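Local coordinates for carboxylase (Deinococcus radiodurans, PDB 5H80), which probably carries out the ATP-dependent carboxylation of biotin, as the biotin carboxylase domain of a single-chain bacterial carboxylase, at residues R97-E101 with H102-H106; A60-P64 with D65-S69. All blocks are in the same frame, centred on the assembly; numbering follows the deposited sequence.

Interaction 1: residues R97-E101 with H102-H106; sequences RVAQE and HAATH
V98 and H102 make the polar contact at the end of helix 92-101. The backbone O of V98 takes two bonds from H102. ND1 of H102 donates to it at 2.9 Å, with the oxygen close to the imidazole plane and ND1 on a lone pair of the carbonyl. H102 N reaches V98 O at 3.0 Å. The ring reaches back because CG of H102 lies beside its own backbone N (chi1 -63°). CG1 of V98 also packs 3.9 Å from H102 ND1.

A99 comes next. Its O accepts from A104 N at 3.0 Å. A99 CB also rests 4.0 Å from A104 CB. One water donates to both A99 O and A104 O. Q100 adds a weak bond, from A103 N to Q100 O. E101 meets the ring with its CB, 3.6 Å from H102 ND1, while its carboxylate leads away.

This is a Schellman motif. The chain reverses at A103, which has left-handed backbone angles (phi 51°). The apolar pair A99 and A104 is the usual partner of the two backbone bonds. The turn then leads into strand 106-108, and V98, A99 and A104 pack on L36 of strand 34-37.

The donation from ND1 means that this nitrogen carries a proton. V98 O takes two donors; the ND1 bond, in the ring plane, limits the rotation of the imidazole. The helix C-terminus and the E101 carboxylate nearby would probably stabilise positive charge on H102, although its charge is not known.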
# COMPACT_ATOMS: atom_id res chain seq x y z
N ARG A 97 25.27 7.77 25.62
CA ARG A 97 25.33 9.15 26.02
C ARG A 97 24.16 9.92 25.45
O ARG A 97 23.53 10.70 26.17
CB ARG A 97 26.63 9.79 25.60
CG ARG A 97 27.79 9.47 26.50
CD ARG A 97 28.95 10.43 26.24
NE ARG A 97 29.72 10.15 25.02
CZ ARG A 97 30.53 9.09 24.84
NH1 ARG A 97 30.71 8.17 25.79
NH2 ARG A 97 31.19 8.98 23.73
N VAL A 98 23.88 9.68 24.15
CA VAL A 98 22.72 10.32 23.49
C VAL A 98 21.45 10.00 24.23
O VAL A 98 20.55 10.91 24.37
CB VAL A 98 22.58 9.97 21.96
CG1 VAL A 98 21.29 10.58 21.35
CG2 VAL A 98 23.73 10.55 21.21
N ALA A 99 21.31 8.74 24.63
CA ALA A 99 20.07 8.30 25.23
C ALA A 99 19.87 8.99 26.57
O ALA A 99 18.76 9.40 26.93
CB ALA A 99 20.12 6.81 25.43
N GLN A 100 20.95 9.04 27.36
CA GLN A 100 20.91 9.72 28.68
C GLN A 100 20.54 11.18 28.59
O GLN A 100 19.72 11.66 29.37
CB GLN A 100 22.32 9.64 29.32
CG GLN A 100 22.42 10.23 30.75
CD GLN A 100 23.81 10.11 31.35
OE1 GLN A 100 24.10 9.19 32.12
NE2 GLN A 100 24.69 11.06 31.02
N GLU A 101 21.18 11.87 27.64
CA GLU A 101 21.15 13.29 27.44
C GLU A 101 19.82 13.73 26.89
O GLU A 101 19.40 14.83 27.12
CB GLU A 101 22.26 13.67 26.48
CG GLU A 101 23.61 13.52 27.14
CD GLU A 101 24.78 13.99 26.32
OE1 GLU A 101 24.65 14.98 25.59
OE2 GLU A 101 25.85 13.39 26.41
N HIS A 102 19.15 12.84 26.16
CA HIS A 102 17.83 13.15 25.58
C HIS A 102 16.69 12.37 26.14
O HIS A 102 15.57 12.38 25.57
CB HIS A 102 17.92 12.96 24.04
CG HIS A 102 18.87 13.89 23.41
ND1 HIS A 102 20.23 13.69 23.48
CD2 HIS A 102 18.69 15.08 22.82
CE1 HIS A 102 20.85 14.70 22.90
NE2 HIS A 102 19.94 15.56 22.49
N ALA A 103 16.87 11.81 27.34
CA ALA A 103 15.82 11.15 28.08
C ALA A 103 15.07 10.08 27.23
O ALA A 103 13.85 9.92 27.37
CB ALA A 103 14.83 12.18 28.62
N ALA A 104 15.83 9.30 26.49
CA ALA A 104 15.25 8.07 25.88
C ALA A 104 14.93 6.99 26.95
O ALA A 104 15.51 7.01 28.07
CB ALA A 104 16.21 7.60 24.82
N THR A 105 13.91 6.16 26.66
CA THR A 105 13.41 5.09 27.47
C THR A 105 13.65 3.75 26.84
O THR A 105 13.60 2.76 27.46
CB THR A 105 11.90 5.38 27.70
OG1 THR A 105 11.24 5.46 26.41
CG2 THR A 105 11.80 6.72 28.35
N HIS A 106 13.81 3.75 25.50
CA HIS A 106 13.86 2.57 24.67
C HIS A 106 14.93 2.80 23.63
O HIS A 106 15.22 3.92 23.20
CB HIS A 106 12.47 2.31 23.96
CG HIS A 106 11.40 1.95 24.91
ND1 HIS A 106 10.84 2.89 25.72
CD2 HIS A 106 10.76 0.78 25.18
CE1 HIS A 106 9.93 2.32 26.49
NE2 HIS A 106 9.87 1.04 26.19
O HOH W 1 17.65 7.83 29.50

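Interaction 2: residues A60-P64 with D65-S69; sequences AVYAP and DDAGS
A63 and D66 form the first step of a tight turn at the end of strand 57-62. D66 N donates to A63 O at 2.9 Å, and A67 N donates to P64 O at 3.1 Å. These two i to i+3 bonds wind the chain into a short 3-10 turn.

D65 holds its CG between the backbone N and the carbonyl carbon (chi1 71°). That folds the carboxylate back, with OD1 3.6 Å from A63 CB. The two oxygens then find Y418 OH and S415 OG. D66 is less relaxed. Its first torsion of -145° is off the staggered positions, and its CB sits 3.3 Å from A63 O. OD1 of D66 forms a salt bridge with R40.

Y62 also has its CG in the position between N and carbonyl carbon, with chi1 60°. The ring stands up from the strand end, and A67 CB approaches it obliquely, 3.9 Å from CD1. A67 CB also lies 3.3 Å from P64 O.

A type I turn from D66 to S69 follows. S69 is the N-cap of helix 70-74: its side chain caps a backbone N there, and OG also bonds H71 ND1. The stretch is thus a strand-to-helix connection in the parallel sheet.

Both carboxylates find their main partners beyond the turn. D65 ties it to residues of the biotin carboxylase C-terminal domain, and D66 probably balances the charge of R40.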
# COMPACT_ATOMS: atom_id res chain seq x y z
N ALA A 60 16.44 10.28 16.58
CA ALA A 60 17.36 9.76 15.55
C ALA A 60 18.79 10.22 15.87
O ALA A 60 18.99 11.16 16.73
CB ALA A 60 16.89 10.20 14.16
N VAL A 61 19.76 9.53 15.27
CA VAL A 61 21.15 9.94 15.33
C VAL A 61 21.64 9.95 13.86
O VAL A 61 21.19 9.15 12.96
CB VAL A 61 22.05 9.04 16.24
CG1 VAL A 61 21.73 9.20 17.74
CG2 VAL A 61 22.01 7.55 15.82
N TYR A 62 22.59 10.80 13.57
CA TYR A 62 23.20 10.88 12.28
C TYR A 62 24.67 11.28 12.31
O TYR A 62 25.10 12.04 13.22
CB TYR A 62 22.44 11.82 11.28
CG TYR A 62 22.35 13.25 11.76
CD1 TYR A 62 23.15 14.20 11.17
CD2 TYR A 62 21.52 13.67 12.86
CE1 TYR A 62 23.19 15.49 11.65
CE2 TYR A 62 21.51 15.04 13.30
CZ TYR A 62 22.34 15.92 12.65
OH TYR A 62 22.43 17.21 13.04
N ALA A 63 25.40 10.73 11.39
CA ALA A 63 26.77 11.16 11.08
C ALA A 63 26.68 12.23 10.03
O ALA A 63 25.75 12.24 9.21
CB ALA A 63 27.55 9.97 10.55
N PRO A 64 27.62 13.24 10.03
CA PRO A 64 27.49 14.23 8.99
C PRO A 64 27.38 13.86 7.49
O PRO A 64 26.62 14.47 6.72
CB PRO A 64 28.74 15.18 9.25
CG PRO A 64 29.23 14.83 10.63
CD PRO A 64 28.89 13.38 10.79
N ASP A 65 28.05 12.82 7.05
CA ASP A 65 27.95 12.31 5.68
C ASP A 65 26.61 11.62 5.38
O ASP A 65 26.40 11.26 4.29
CB ASP A 65 29.03 11.35 5.34
CG ASP A 65 28.90 10.01 6.02
OD1 ASP A 65 28.13 9.82 6.99
OD2 ASP A 65 29.76 9.15 5.67
N ASP A 66 25.76 11.54 6.39
CA ASP A 66 24.43 10.96 6.31
C ASP A 66 23.40 12.02 6.50
O ASP A 66 22.23 11.71 6.73
CB ASP A 66 24.32 9.85 7.38
CG ASP A 66 23.45 8.66 6.93
OD1 ASP A 66 23.17 8.55 5.70
OD2 ASP A 66 23.16 7.85 7.82
N ALA A 67 23.80 13.31 6.56
CA ALA A 67 22.88 14.29 7.05
C ALA A 67 21.63 14.58 6.15
O ALA A 67 20.61 15.03 6.66
CB ALA A 67 23.59 15.59 7.50
N GLY A 68 21.69 14.21 4.90
CA GLY A 68 20.56 14.51 3.96
C GLY A 68 19.53 13.37 3.92
O GLY A 68 18.47 13.52 3.36
N SER A 69 19.85 12.31 4.58
CA SER A 69 18.96 11.15 4.79
C SER A 69 17.62 11.60 5.36
O SER A 69 17.51 12.39 6.29
CB SER A 69 19.56 10.05 5.64
OG SER A 69 18.48 9.06 5.92

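Overall arrangement
Interaction 2 closes before interaction 1 opens along the chain, and their centres lie 18 Å apart. Both belong to the N-terminal domain of biotin carboxylase and to one parallel sheet with its helices. They meet directly at one point: V98 CG1 packs 3.9 Å from V61 CG1, so helix 92-101 lies on strand 57-62. Strand 77-80 is a second link, since V79 pairs with the backbone of A60 and Y62 and also touches V98 and H102. Interaction 1 ends a helix before strand 106-108; interaction 2 leads from a strand into helix 70-74. Interaction 2 also reaches Y418 and S415, far along the chain.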